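Local coordinates for protein mRNA export factor (Human herpesvirus 1, PDB 4YXP) that regulates viral gene expression, mediates nuclear export of viral intronless mRNAs, inhibits cellular splicing and contributes to the shutoff of host protein synthesis, at residues Gln46-Ala51 against Arg87-Asn92; Leu123-Met128 against Pro138-Ile143; Asn152-Leu157 against Phe191-Leu196; Gln162-Ala167 against Asp240-Glu245. All coordinates share one frame; numbering follows the deposited sequence.

Contact 1: residues Gln46-Ala51 against Arg87-Asn92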
loop_
_atom_site.group_PDB
_atom_site.type_symbol
_atom_site.label_atom_id
_atom_site.label_comp_id
_atom_site.label_asym_id
_atom_site.label_seq_id
_atom_site.Cartn_x
_atom_site.Cartn_y
_atom_site.Cartn_z
ATOM N N GLN B 46 -4.113 -17.105 -24.950
ATOM C CA GLN B 46 -2.855 -17.788 -24.653
ATOM C C GLN B 46 -2.678 -18.029 -23.157
ATOM O O GLN B 46 -1.804 -17.436 -22.523
ATOM C CB GLN B 46 -1.668 -16.988 -25.194
ATOM C CG GLN B 46 -1.629 -16.897 -26.712
ATOM C CD GLN B 46 -0.220 -16.735 -27.253
ATOM O OE1 GLN B 46 0.741 -17.264 -26.692
ATOM N NE2 GLN B 46 -0.091 -16.000 -28.351
ATOM N N PRO B 47 -3.513 -18.909 -22.587
ATOM C CA PRO B 47 -3.394 -19.295 -21.181
ATOM C C PRO B 47 -2.237 -20.261 -20.956
ATOM O O PRO B 47 -1.663 -20.748 -21.930
ATOM C CB PRO B 47 -4.734 -19.972 -20.897
ATOM C CG PRO B 47 -5.120 -20.567 -22.207
ATOM C CD PRO B 47 -4.618 -19.616 -23.260
ATOM N N PHE B 48 -1.893 -20.528 -19.699
ATOM C CA PHE B 48 -0.941 -21.589 -19.394
ATOM C C PHE B 48 -1.521 -22.926 -19.852
ATOM O O PHE B 48 -2.684 -23.215 -19.576
ATOM C CB PHE B 48 -0.636 -21.661 -17.895
ATOM C CG PHE B 48 0.248 -20.553 -17.384
ATOM C CD1 PHE B 48 1.562 -20.440 -17.804
ATOM C CD2 PHE B 48 -0.230 -19.651 -16.447
ATOM C CE1 PHE B 48 2.376 -19.431 -17.321
ATOM C CE2 PHE B 48 0.578 -18.646 -15.959
ATOM C CZ PHE B 48 1.881 -18.532 -16.395
ATOM N N PRO B 49 -0.723 -23.744 -20.562
ATOM C CA PRO B 49 -1.156 -25.134 -20.745
ATOM C C PRO B 49 -1.216 -25.841 -19.396
ATOM O O PRO B 49 -0.293 -25.668 -18.596
ATOM C CB PRO B 49 -0.070 -25.736 -21.646
ATOM C CG PRO B 49 0.604 -24.565 -22.287
ATOM C CD PRO B 49 0.522 -23.451 -21.292
ATOM N N ALA B 50 -2.269 -26.610 -19.136
ATOM C CA ALA B 50 -2.473 -27.177 -17.803
ATOM C C ALA B 50 -2.746 -28.681 -17.820
ATOM O O ALA B 50 -3.160 -29.251 -16.809
ATOM C CB ALA B 50 -3.615 -26.454 -17.110
ATOM N N ALA B 51 -2.512 -29.327 -18.958
ATOM C CA ALA B 51 -2.763 -30.759 -19.074
ATOM C C ALA B 51 -1.814 -31.558 -18.184
ATOM O O ALA B 51 -0.595 -31.392 -18.251
ATOM C CB ALA B 51 -2.631 -31.204 -20.524
ATOM N N ARG B 87 8.633 -25.081 -14.507
ATOM C CA ARG B 87 8.758 -25.454 -15.908
ATOM C C ARG B 87 7.650 -24.807 -16.747
ATOM O O ARG B 87 7.884 -24.357 -17.868
ATOM C CB ARG B 87 8.721 -26.984 -16.033
ATOM C CG ARG B 87 9.402 -27.539 -17.262
ATOM C CD ARG B 87 9.887 -28.972 -17.036
ATOM N NE ARG B 87 8.793 -29.908 -16.774
ATOM C CZ ARG B 87 8.574 -30.541 -15.622
ATOM N NH1 ARG B 87 9.368 -30.361 -14.570
ATOM N NH2 ARG B 87 7.546 -31.375 -15.521
ATOM N N THR B 88 6.446 -24.753 -16.189
ATOM C CA THR B 88 5.307 -24.132 -16.858
ATOM C C THR B 88 5.521 -22.620 -17.036
ATOM O O THR B 88 5.255 -22.070 -18.110
ATOM C CB THR B 88 4.000 -24.398 -16.070
ATOM O OG1 THR B 88 3.708 -25.803 -16.100
ATOM C CG2 THR B 88 2.819 -23.629 -16.660
ATOM N N PHE B 89 5.995 -21.953 -15.988
ATOM C CA PHE B 89 6.337 -20.534 -16.078
ATOM C C PHE B 89 7.358 -20.280 -17.182
ATOM O O PHE B 89 7.146 -19.444 -18.057
ATOM C CB PHE B 89 6.910 -20.016 -14.754
ATOM C CG PHE B 89 5.896 -19.851 -13.652
ATOM C CD1 PHE B 89 4.542 -19.729 -13.924
ATOM C CD2 PHE B 89 6.311 -19.806 -12.333
ATOM C CE1 PHE B 89 3.628 -19.572 -12.901
ATOM C CE2 PHE B 89 5.404 -19.650 -11.307
ATOM C CZ PHE B 89 4.060 -19.533 -11.589
ATOM N N ALA B 90 8.473 -21.002 -17.125
ATOM C CA ALA B 90 9.598 -20.757 -18.021
ATOM C C ALA B 90 9.258 -21.090 -19.469
ATOM O O ALA B 90 9.774 -20.467 -20.395
ATOM C CB ALA B 90 10.809 -21.562 -17.571
ATOM N N GLY B 91 8.387 -22.073 -19.661
ATOM C CA GLY B 91 8.073 -22.564 -20.990
ATOM C C GLY B 91 7.039 -21.742 -21.737
ATOM O O GLY B 91 6.801 -21.975 -22.920
ATOM N N ASN B 92 6.437 -20.773 -21.052
ATOM C CA ASN B 92 5.341 -19.997 -21.625
ATOM C C ASN B 92 5.493 -18.510 -21.304
ATOM O O ASN B 92 4.775 -17.976 -20.456
ATOM C CB ASN B 92 4.003 -20.522 -21.100
ATOM C CG ASN B 92 3.766 -21.978 -21.464
ATOM O OD1 ASN B 92 3.295 -22.285 -22.556
ATOM N ND2 ASN B 92 4.094 -22.881 -20.546
HETATM O O HOH W 1 2.165 -26.531 -18.300
#

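Contact 2: residues Leu123-Met128 against Pro138-Ile143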
loop_
_atom_site.group_PDB
_atom_site.type_symbol
_atom_site.label_atom_id
_atom_site.label_comp_id
_atom_site.label_asym_id
_atom_site.label_seq_id
_atom_site.Cartn_x
_atom_site.Cartn_y
_atom_site.Cartn_z
ATOM N N LEU B 123 9.353 -16.197 -0.642
ATOM C CA LEU B 123 10.586 -16.730 -0.072
ATOM C C LEU B 123 10.616 -18.261 -0.070
ATOM O O LEU B 123 11.677 -18.859 -0.258
ATOM C CB LEU B 123 10.785 -16.194 1.349
ATOM C CG LEU B 123 10.991 -14.675 1.477
ATOM C CD1 LEU B 123 11.404 -14.313 2.893
ATOM C CD2 LEU B 123 12.016 -14.145 0.481
ATOM N N ALA B 124 9.469 -18.901 0.131
ATOM C CA ALA B 124 9.426 -20.362 0.080
ATOM C C ALA B 124 9.683 -20.846 -1.346
ATOM O O ALA B 124 10.334 -21.874 -1.558
ATOM C CB ALA B 124 8.094 -20.882 0.590
ATOM N N TRP B 125 9.174 -20.099 -2.320
ATOM C CA TRP B 125 9.427 -20.389 -3.732
ATOM C C TRP B 125 10.921 -20.298 -4.024
ATOM O O TRP B 125 11.492 -21.173 -4.676
ATOM C CB TRP B 125 8.642 -19.422 -4.626
ATOM C CG TRP B 125 8.835 -19.632 -6.103
ATOM C CD1 TRP B 125 9.555 -18.846 -6.958
ATOM C CD2 TRP B 125 8.285 -20.692 -6.899
ATOM N NE1 TRP B 125 9.490 -19.353 -8.236
ATOM C CE2 TRP B 125 8.718 -20.485 -8.225
ATOM C CE3 TRP B 125 7.474 -21.796 -6.618
ATOM C CZ2 TRP B 125 8.367 -21.343 -9.267
ATOM C CZ3 TRP B 125 7.126 -22.647 -7.656
ATOM C CH2 TRP B 125 7.573 -22.415 -8.962
ATOM N N CYS B 126 11.556 -19.239 -3.530
ATOM C CA CYS B 126 12.998 -19.082 -3.679
ATOM C C CYS B 126 13.745 -20.231 -3.009
ATOM O O CYS B 126 14.733 -20.734 -3.544
ATOM C CB CYS B 126 13.463 -17.748 -3.091
ATOM S SG CYS B 126 13.015 -16.315 -4.087
ATOM N N LYS B 127 13.275 -20.648 -1.837
ATOM C CA LYS B 127 13.949 -21.711 -1.104
ATOM C C LYS B 127 13.821 -23.033 -1.854
ATOM O O LYS B 127 14.731 -23.865 -1.828
ATOM C CB LYS B 127 13.390 -21.855 0.316
ATOM C CG LYS B 127 14.245 -22.774 1.179
ATOM C CD LYS B 127 13.717 -22.947 2.592
ATOM C CE LYS B 127 14.601 -23.922 3.364
ATOM N NZ LYS B 127 14.208 -24.071 4.789
ATOM N N MET B 128 12.691 -23.220 -2.526
ATOM C CA MET B 128 12.469 -24.425 -3.317
ATOM C C MET B 128 13.405 -24.444 -4.525
ATOM O O MET B 128 13.989 -25.481 -4.849
ATOM C CB MET B 128 11.003 -24.509 -3.757
ATOM C CG MET B 128 10.671 -25.711 -4.644
ATOM S SD MET B 128 11.066 -25.473 -6.392
ATOM C CE MET B 128 9.968 -24.125 -6.824
ATOM N N PRO B 138 14.038 -13.227 -13.078
ATOM C CA PRO B 138 13.148 -12.075 -12.876
ATOM C C PRO B 138 11.806 -12.171 -13.605
ATOM O O PRO B 138 10.852 -11.521 -13.180
ATOM C CB PRO B 138 13.964 -10.901 -13.429
ATOM C CG PRO B 138 15.371 -11.345 -13.362
ATOM C CD PRO B 138 15.345 -12.815 -13.619
ATOM N N GLN B 139 11.742 -12.962 -14.672
ATOM C CA GLN B 139 10.540 -13.068 -15.504
ATOM C C GLN B 139 9.536 -14.032 -14.875
ATOM O O GLN B 139 8.370 -14.087 -15.267
ATOM C CB GLN B 139 10.899 -13.534 -16.919
ATOM C CG GLN B 139 11.990 -12.710 -17.604
ATOM C CD GLN B 139 13.393 -13.057 -17.117
ATOM O OE1 GLN B 139 13.616 -14.112 -16.517
ATOM N NE2 GLN B 139 14.343 -12.160 -17.365
ATOM N N ASP B 140 10.019 -14.805 -13.910
ATOM C CA ASP B 140 9.192 -15.673 -13.085
ATOM C C ASP B 140 8.100 -14.831 -12.404
ATOM O O ASP B 140 8.415 -13.824 -11.783
ATOM C CB ASP B 140 10.105 -16.379 -12.071
ATOM C CG ASP B 140 9.362 -17.253 -11.089
ATOM O OD1 ASP B 140 8.399 -16.776 -10.454
ATOM O OD2 ASP B 140 9.783 -18.421 -10.929
ATOM N N PRO B 141 6.814 -15.216 -12.536
ATOM C CA PRO B 141 5.764 -14.356 -11.965
ATOM C C PRO B 141 5.873 -14.112 -10.459
ATOM O O PRO B 141 5.507 -13.030 -9.996
ATOM C CB PRO B 141 4.474 -15.121 -12.282
ATOM C CG PRO B 141 4.798 -15.914 -13.496
ATOM C CD PRO B 141 6.239 -16.311 -13.340
ATOM N N ILE B 142 6.363 -15.096 -9.711
ATOM C CA ILE B 142 6.455 -14.975 -8.261
ATOM C C ILE B 142 7.642 -14.087 -7.891
ATOM O O ILE B 142 7.502 -13.133 -7.119
ATOM C CB ILE B 142 6.550 -16.367 -7.598
ATOM C CG1 ILE B 142 5.244 -17.131 -7.821
ATOM C CG2 ILE B 142 6.844 -16.243 -6.103
ATOM C CD1 ILE B 142 5.253 -18.565 -7.310
ATOM N N ILE B 143 8.810 -14.391 -8.448
ATOM C CA ILE B 143 9.999 -13.590 -8.181
ATOM C C ILE B 143 9.807 -12.173 -8.726
ATOM O O ILE B 143 10.208 -11.192 -8.088
ATOM C CB ILE B 143 11.256 -14.260 -8.772
ATOM C CG1 ILE B 143 11.509 -15.594 -8.054
ATOM C CG2 ILE B 143 12.470 -13.344 -8.649
ATOM C CD1 ILE B 143 12.650 -16.408 -8.613
#

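Contact 3: residues Asn152-Leu157 against Phe191-Leu196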
loop_
_atom_site.group_PDB
_atom_site.type_symbol
_atom_site.label_atom_id
_atom_site.label_comp_id
_atom_site.label_asym_id
_atom_site.label_seq_id
_atom_site.Cartn_x
_atom_site.Cartn_y
_atom_site.Cartn_z
ATOM N N ASN B 152 3.675 -3.006 -0.371
ATOM C CA ASN B 152 2.463 -3.161 0.421
ATOM C C ASN B 152 2.774 -3.268 1.917
ATOM O O ASN B 152 2.171 -2.568 2.734
ATOM C CB ASN B 152 1.678 -4.393 -0.043
ATOM C CG ASN B 152 0.214 -4.335 0.361
ATOM O OD1 ASN B 152 -0.309 -3.272 0.702
ATOM N ND2 ASN B 152 -0.456 -5.474 0.314
ATOM N N LEU B 153 3.714 -4.138 2.277
ATOM C CA LEU B 153 4.077 -4.312 3.683
ATOM C C LEU B 153 4.682 -3.036 4.262
ATOM O O LEU B 153 4.428 -2.684 5.417
ATOM C CB LEU B 153 5.060 -5.475 3.859
ATOM C CG LEU B 153 4.484 -6.893 3.757
ATOM C CD1 LEU B 153 5.604 -7.929 3.781
ATOM C CD2 LEU B 153 3.490 -7.170 4.873
ATOM N N ALA B 154 5.485 -2.344 3.462
ATOM C CA ALA B 154 6.101 -1.099 3.905
ATOM C C ALA B 154 5.041 -0.029 4.179
ATOM O O ALA B 154 5.125 0.702 5.165
ATOM C CB ALA B 154 7.095 -0.604 2.870
ATOM N N THR B 155 4.049 0.062 3.298
ATOM C CA THR B 155 2.975 1.035 3.459
ATOM C C THR B 155 2.230 0.775 4.768
ATOM O O THR B 155 1.910 1.700 5.510
ATOM C CB THR B 155 1.992 0.989 2.261
ATOM O OG1 THR B 155 2.653 1.455 1.079
ATOM C CG2 THR B 155 0.755 1.857 2.514
ATOM N N ARG B 156 1.975 -0.492 5.064
ATOM C CA ARG B 156 1.157 -0.837 6.220
ATOM C C ARG B 156 1.931 -0.760 7.540
ATOM O O ARG B 156 1.361 -0.395 8.569
ATOM C CB ARG B 156 0.553 -2.233 6.018
ATOM C CG ARG B 156 -0.534 -2.241 4.939
ATOM C CD ARG B 156 -0.883 -3.637 4.415
ATOM N NE ARG B 156 -1.777 -3.533 3.257
ATOM C CZ ARG B 156 -3.108 -3.497 3.322
ATOM N NH1 ARG B 156 -3.733 -3.585 4.493
ATOM N NH2 ARG B 156 -3.823 -3.385 2.205
ATOM N N LEU B 157 3.227 -1.061 7.510
ATOM C CA LEU B 157 4.006 -1.173 8.748
ATOM C C LEU B 157 4.896 0.033 9.074
ATOM O O LEU B 157 5.501 0.072 10.143
ATOM C CB LEU B 157 4.889 -2.426 8.691
ATOM C CG LEU B 157 4.181 -3.782 8.744
ATOM C CD1 LEU B 157 5.178 -4.902 8.496
ATOM C CD2 LEU B 157 3.469 -3.990 10.072
ATOM N N PHE B 191 15.070 -8.608 8.443
ATOM C CA PHE B 191 15.225 -9.728 7.511
ATOM C C PHE B 191 14.261 -9.594 6.338
ATOM O O PHE B 191 14.667 -9.620 5.172
ATOM C CB PHE B 191 14.992 -11.074 8.205
ATOM C CG PHE B 191 14.926 -12.236 7.247
ATOM C CD1 PHE B 191 16.086 -12.801 6.745
ATOM C CD2 PHE B 191 13.707 -12.743 6.834
ATOM C CE1 PHE B 191 16.031 -13.860 5.853
ATOM C CE2 PHE B 191 13.643 -13.803 5.942
ATOM C CZ PHE B 191 14.806 -14.361 5.450
ATOM N N VAL B 192 12.978 -9.456 6.652
ATOM C CA VAL B 192 11.947 -9.398 5.628
ATOM C C VAL B 192 12.201 -8.242 4.660
ATOM O O VAL B 192 12.140 -8.411 3.446
ATOM C CB VAL B 192 10.546 -9.286 6.268
ATOM C CG1 VAL B 192 9.480 -8.982 5.215
ATOM C CG2 VAL B 192 10.200 -10.574 7.001
ATOM N N PHE B 193 12.495 -7.063 5.182
ATOM C CA PHE B 193 12.579 -5.902 4.307
ATOM C C PHE B 193 13.905 -5.833 3.547
ATOM O O PHE B 193 13.919 -5.451 2.380
ATOM C CB PHE B 193 12.320 -4.630 5.118
ATOM C CG PHE B 193 10.862 -4.398 5.372
ATOM C CD1 PHE B 193 10.070 -3.808 4.402
ATOM C CD2 PHE B 193 10.269 -4.825 6.549
ATOM C CE1 PHE B 193 8.715 -3.616 4.616
ATOM C CE2 PHE B 193 8.916 -4.638 6.766
ATOM C CZ PHE B 193 8.139 -4.032 5.800
ATOM N N VAL B 194 15.002 -6.242 4.173
ATOM C CA VAL B 194 16.293 -6.240 3.493
ATOM C C VAL B 194 16.304 -7.287 2.369
ATOM O O VAL B 194 16.755 -7.013 1.255
ATOM C CB VAL B 194 17.447 -6.482 4.483
ATOM C CG1 VAL B 194 18.768 -6.705 3.741
ATOM C CG2 VAL B 194 17.581 -5.302 5.430
ATOM N N ILE B 195 15.809 -8.485 2.657
ATOM C CA ILE B 195 15.830 -9.556 1.663
ATOM C C ILE B 195 14.915 -9.214 0.490
ATOM O O ILE B 195 15.315 -9.334 -0.667
ATOM C CB ILE B 195 15.448 -10.909 2.294
ATOM C CG1 ILE B 195 16.505 -11.336 3.316
ATOM C CG2 ILE B 195 15.286 -11.988 1.221
ATOM C CD1 ILE B 195 17.915 -11.507 2.746
ATOM N N LEU B 196 13.692 -8.789 0.777
ATOM C CA LEU B 196 12.766 -8.416 -0.287
ATOM C C LEU B 196 13.318 -7.248 -1.108
ATOM O O LEU B 196 13.163 -7.218 -2.328
ATOM C CB LEU B 196 11.392 -8.053 0.282
ATOM C CG LEU B 196 10.559 -9.178 0.904
ATOM C CD1 LEU B 196 9.189 -8.646 1.293
ATOM C CD2 LEU B 196 10.418 -10.374 -0.031
#

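Contact 4: residues Gln162-Ala167 against Asp240-Glu245. With ZN (zinc ion), chain D.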
loop_
_atom_site.group_PDB
_atom_site.type_symbol
_atom_site.label_atom_id
_atom_site.label_comp_id
_atom_site.label_asym_id
_atom_site.label_seq_id
_atom_site.Cartn_x
_atom_site.Cartn_y
_atom_site.Cartn_z
ATOM N N GLN B 162 8.851 2.605 12.671
ATOM C CA GLN B 162 9.595 3.788 13.082
ATOM C C GLN B 162 9.977 3.659 14.555
ATOM O O GLN B 162 11.120 3.911 14.936
ATOM C CB GLN B 162 8.783 5.065 12.852
ATOM C CG GLN B 162 9.482 6.327 13.352
ATOM C CD GLN B 162 8.817 7.602 12.869
ATOM O OE1 GLN B 162 7.590 7.693 12.799
ATOM N NE2 GLN B 162 9.629 8.597 12.526
ATOM N N CYS B 163 9.014 3.252 15.375
ATOM C CA CYS B 163 9.251 3.076 16.805
ATOM C C CYS B 163 9.993 1.769 17.105
ATOM O O CYS B 163 10.935 1.751 17.895
ATOM C CB CYS B 163 7.926 3.106 17.568
ATOM S SG CYS B 163 8.119 3.068 19.370
ATOM N N TYR B 164 9.568 0.680 16.473
ATOM C CA TYR B 164 10.126 -0.642 16.768
ATOM C C TYR B 164 11.614 -0.748 16.424
ATOM O O TYR B 164 12.406 -1.254 17.220
ATOM C CB TYR B 164 9.347 -1.724 16.013
ATOM C CG TYR B 164 9.978 -3.102 16.077
ATOM C CD1 TYR B 164 9.714 -3.963 17.135
ATOM C CD2 TYR B 164 10.832 -3.541 15.075
ATOM C CE1 TYR B 164 10.290 -5.226 17.193
ATOM C CE2 TYR B 164 11.408 -4.798 15.123
ATOM C CZ TYR B 164 11.133 -5.635 16.181
ATOM O OH TYR B 164 11.708 -6.884 16.226
ATOM N N LEU B 165 11.993 -0.288 15.237
ATOM C CA LEU B 165 13.382 -0.391 14.803
ATOM C C LEU B 165 14.295 0.454 15.686
ATOM O O LEU B 165 15.424 0.062 15.982
ATOM C CB LEU B 165 13.520 0.027 13.337
ATOM C CG LEU B 165 12.881 -0.935 12.328
ATOM C CD1 LEU B 165 12.895 -0.344 10.929
ATOM C CD2 LEU B 165 13.589 -2.288 12.337
ATOM N N LYS B 166 13.799 1.608 16.117
ATOM C CA LYS B 166 14.565 2.474 17.005
ATOM C C LYS B 166 14.833 1.800 18.351
ATOM O O LYS B 166 15.905 1.966 18.934
ATOM C CB LYS B 166 13.834 3.797 17.223
ATOM C CG LYS B 166 14.597 5.014 16.721
ATOM C CD LYS B 166 14.015 6.317 17.255
ATOM C CE LYS B 166 14.243 6.463 18.757
ATOM N NZ LYS B 166 13.784 7.779 19.274
ATOM N N ALA B 167 13.857 1.044 18.843
ATOM C CA ALA B 167 13.996 0.346 20.119
ATOM C C ALA B 167 15.036 -0.767 20.030
ATOM O O ALA B 167 15.708 -1.082 21.013
ATOM C CB ALA B 167 12.657 -0.222 20.561
ATOM N N ASP B 240 2.749 -8.021 18.534
ATOM C CA ASP B 240 2.201 -8.356 19.845
ATOM C C ASP B 240 3.126 -7.936 20.987
ATOM O O ASP B 240 2.678 -7.334 21.966
ATOM C CB ASP B 240 1.930 -9.862 19.937
ATOM C CG ASP B 240 1.298 -10.262 21.265
ATOM O OD1 ASP B 240 0.342 -9.585 21.699
ATOM O OD2 ASP B 240 1.760 -11.252 21.873
ATOM N N THR B 241 4.414 -8.246 20.853
ATOM C CA THR B 241 5.350 -8.165 21.977
ATOM C C THR B 241 6.030 -6.805 22.171
ATOM O O THR B 241 6.539 -6.518 23.255
ATOM C CB THR B 241 6.465 -9.215 21.828
ATOM O OG1 THR B 241 7.206 -8.956 20.631
ATOM C CG2 THR B 241 5.878 -10.620 21.774
ATOM N N HIS B 242 6.058 -5.980 21.129
ATOM C CA HIS B 242 6.751 -4.695 21.199
ATOM C C HIS B 242 6.174 -3.806 22.304
ATOM O O HIS B 242 6.905 -3.054 22.953
ATOM C CB HIS B 242 6.679 -3.977 19.848
ATOM C CG HIS B 242 7.117 -2.545 19.895
ATOM N ND1 HIS B 242 8.412 -2.171 20.194
ATOM C CD2 HIS B 242 6.437 -1.396 19.677
ATOM C CE1 HIS B 242 8.505 -0.855 20.163
ATOM N NE2 HIS B 242 7.320 -0.358 19.854
ATOM N N ARG B 243 4.868 -3.908 22.528
ATOM C CA ARG B 243 4.193 -3.074 23.524
ATOM C C ARG B 243 4.721 -3.319 24.942
ATOM O O ARG B 243 4.506 -2.497 25.840
ATOM C CB ARG B 243 2.680 -3.315 23.479
ATOM C CG ARG B 243 2.248 -4.724 23.870
ATOM C CD ARG B 243 0.820 -5.012 23.423
ATOM N NE ARG B 243 0.697 -5.082 21.967
ATOM C CZ ARG B 243 -0.455 -5.047 21.301
ATOM N NH1 ARG B 243 -1.607 -4.936 21.950
ATOM N NH2 ARG B 243 -0.458 -5.124 19.978
ATOM N N GLN B 244 5.414 -4.438 25.141
ATOM C CA GLN B 244 5.993 -4.757 26.446
ATOM C C GLN B 244 7.236 -3.915 26.742
ATOM O O GLN B 244 7.583 -3.696 27.902
ATOM C CB GLN B 244 6.355 -6.243 26.528
ATOM C CG GLN B 244 5.165 -7.188 26.510
ATOM C CD GLN B 244 5.582 -8.645 26.634
ATOM O OE1 GLN B 244 6.486 -8.984 27.405
ATOM N NE2 GLN B 244 4.931 -9.515 25.873
ATOM N N GLU B 245 7.906 -3.449 25.691
ATOM C CA GLU B 245 9.123 -2.656 25.847
ATOM C C GLU B 245 8.889 -1.183 25.517
ATOM O O GLU B 245 9.798 -0.365 25.651
ATOM C CB GLU B 245 10.241 -3.216 24.956
ATOM C CG GLU B 245 10.055 -2.949 23.466
ATOM C CD GLU B 245 11.118 -3.613 22.611
ATOM O OE1 GLU B 245 12.096 -4.142 23.182
ATOM O OE2 GLU B 245 10.970 -3.607 21.367
HETATM ZN ZN ZN D . 6.622 1.552 20.153
#

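Contact 1: residues Gln46-Ala51 against Arg87-Asn92
A single water joins Pro-49 to Thr-88: it donates to Pro-49 O at 2.6 Å and lies 2.8 Å from Thr-88 OG1. That hydroxyl also hydrogen-bonds to Ser-84 O, one turn back in the same helix, so the threonine oxygen has two polar partners. Threonine suits the place because its two branches divide the work. With CG2 anti to the backbone N and OG1 beside it (OG1 chi1 -66°), the oxygen serves the helix and the water, while methyl CG2 meets Phe-48 CD1 at 3.6 Å. The phenyl group of Phe-48 then runs on to Phe-89, where its CZ comes up to the edge of the second ring, 3.8 Å from CD1 of Phe-89; the two planes are inclined at 52°.

Asn-92 turns its ND2 back to Thr-88 O (2.8 Å, 177°), using an in-plane lone pair of that carbonyl near the helix terminus, and this fixes the amide's rotation. Its OD1 lies against Pro-49 CD at 3.3 Å, proline supplying a compact apolar surface.

The irregular loop 46-51 thus lies over the end of helix 75-91. Phe-48 also packs on helix 93-109 through Ala-95 and Ala-99, and on Leu-59 of helix 56-59; Phe-89 reaches helix 141-144 and stacks edge-to-face with Tyr-268 of the second subunit.

Contact 2: residues Leu123-Met128 against Pro138-Ile143
Trp-125 reaches from helix 112-132 into the turn before helix 141-144, each part of its side chain meeting a different group. CB lies 3.9 Å from Ile-142 CG2, and with CG anti to the backbone N (chi1 180°) the indole is carried outward over that isoleucine. The methyl Ile-142 CD1 sits over one face, 3.9 Å from the centroid of the five-membered ring of Trp-125, as a CH-pi contact; Met-128 CE covers the opposite face. At the rim, CD1 of Trp-125 meets Ile-143 CG1 edge-on at 3.9 Å. Farther along, NE1 donates to Asp-140 OD2 (2.9 Å, 148°), meeting the oxygen on its syn side but 30° out of the carboxylate plane. Beyond it, CZ2 packs against Phe-89.

Aspartate suits this position as the N-cap of the short helix: OD1 accepts from Ile-142 N at 2.7 Å and from Ile-143 N at 3.1 Å. Phe-269 of the second subunit also packs on the indole.

Three N-H groups therefore serve one buried carboxylate, which would help keep it ionised in an apolar setting. The directional indole bond fixes the ring's rotation, while the isoleucines and methionine supply the non-polar surface that a flat aromatic group needs.

Contact 3: residues Asn152-Leu157 against Phe191-Leu196
Phe-193 pushes the rim of its ring against the backbone of helix 146-167 at Leu-153 and Ala-154. Its CG stands beside the backbone N, anti to the carbonyl carbon (chi1 -79°), which points the ring's far edge at the other helix, and chi2 of -82° turns its plane so that Leu-153 C and Ala-154 N lie near it. CE1 of Phe-193 lies 3.7 Å from Ala-154 N. Its CZ touches Leu-153 CB at 3.9 Å. Alanine fits here because its short side chain lets the ring come right up to the main chain.

Leu-153 and Leu-157, one turn apart, share the same extended shape, with CG anti to the carbonyl carbon and chi2 of 173° in both. Leu-157 CD1 meets CZ of Phe-193 at 4.1 Å. Leu-153 CD1 reaches past the ring, 4.3 Å from Val-192 CG1, with Leu-196 CD1 slightly farther off. The axes of the two short helical segments approach to 11.5 Å and run roughly antiparallel, and the long phenylalanine bridges that wide spacing.

Away from this interface, Arg-156 NE donates to Asn-152 OD1, and Thr-155 OG1 hydrogen-bonds to Thr-155 OG1 of the second subunit.

What spans the two segments is van der Waals packing, of apolar side chains on each other and of the ring edge on the main chain. Its specificity therefore comes from shape, and its stability largely from burying hydrocarbon in the domain core.

Contact 4: residues Gln162-Ala167 against Asp240-Glu245
Cys-163 and His-242 are two of the four ligands of the CHC2-type zinc finger. Cys-163 SG binds the zinc ion at 2.3 Å and His-242 NE2 at 2.1 Å; Cys-246 and Cys-251 complete the site. The cysteine sits near the end of helix 146-167, its SG anti to the backbone N (chi1 -174°), which sends the sulfur out toward the metal. Cysteine and histidine suit zinc because thiolate sulfur and imidazole nitrogen are both good ligands for it.

The next shell orients the imidazole. ND1 of His-242, on the far side of the ring from the metal, donates to Glu-245 OE2 (3.2 Å, 159°), nearly in the ring plane and on the oxygen's anti lone pair. This fixes the ring's rotation and may make NE2 a stronger donor to zinc. Tyr-164 covers one face: its CA lies over the imidazole, and its phenol ring presents an edge to that ring in an offset edge-to-face pair, planes 72° apart. CD1 of Tyr-164 lies 3.8 Å from ND1 of His-242.

Farther out, Tyr-164 OH bonds to Asp-187, while Glu-245 OE1 forms a salt bridge with Arg-168. Asp-240 forms another with Arg-34 of the second subunit, so the finger's surroundings extend to the dimer partner. The small Ala-167 lets the glutamate approach the helix, its CB lying 3.9 Å from Glu-245 OE2.

Overall arrangement
From the N terminus, contact 1 closes a loop of 35 residues, bringing the chain after helix 25-38 onto the end of helix 75-91. Contact 2 follows in series, closing the short connection from helix 112-132 to helix 141-144, nine residues between its segments. It touches contact 1 through Phe-89 and Pro-141, and contact 3 through Leu-123 and Phe-191. Contacts 3 and 4, with loops of 33 and 72 residues, cross along the chain: both use helix 146-167, which pairs midway with helix 188-204 and near its end with residues 240-245 at the zinc site. Contacts 1 and 4 lie on opposite sides of the chain's centre, their own centres about 45 Å apart, and all four adjoin the second subunit.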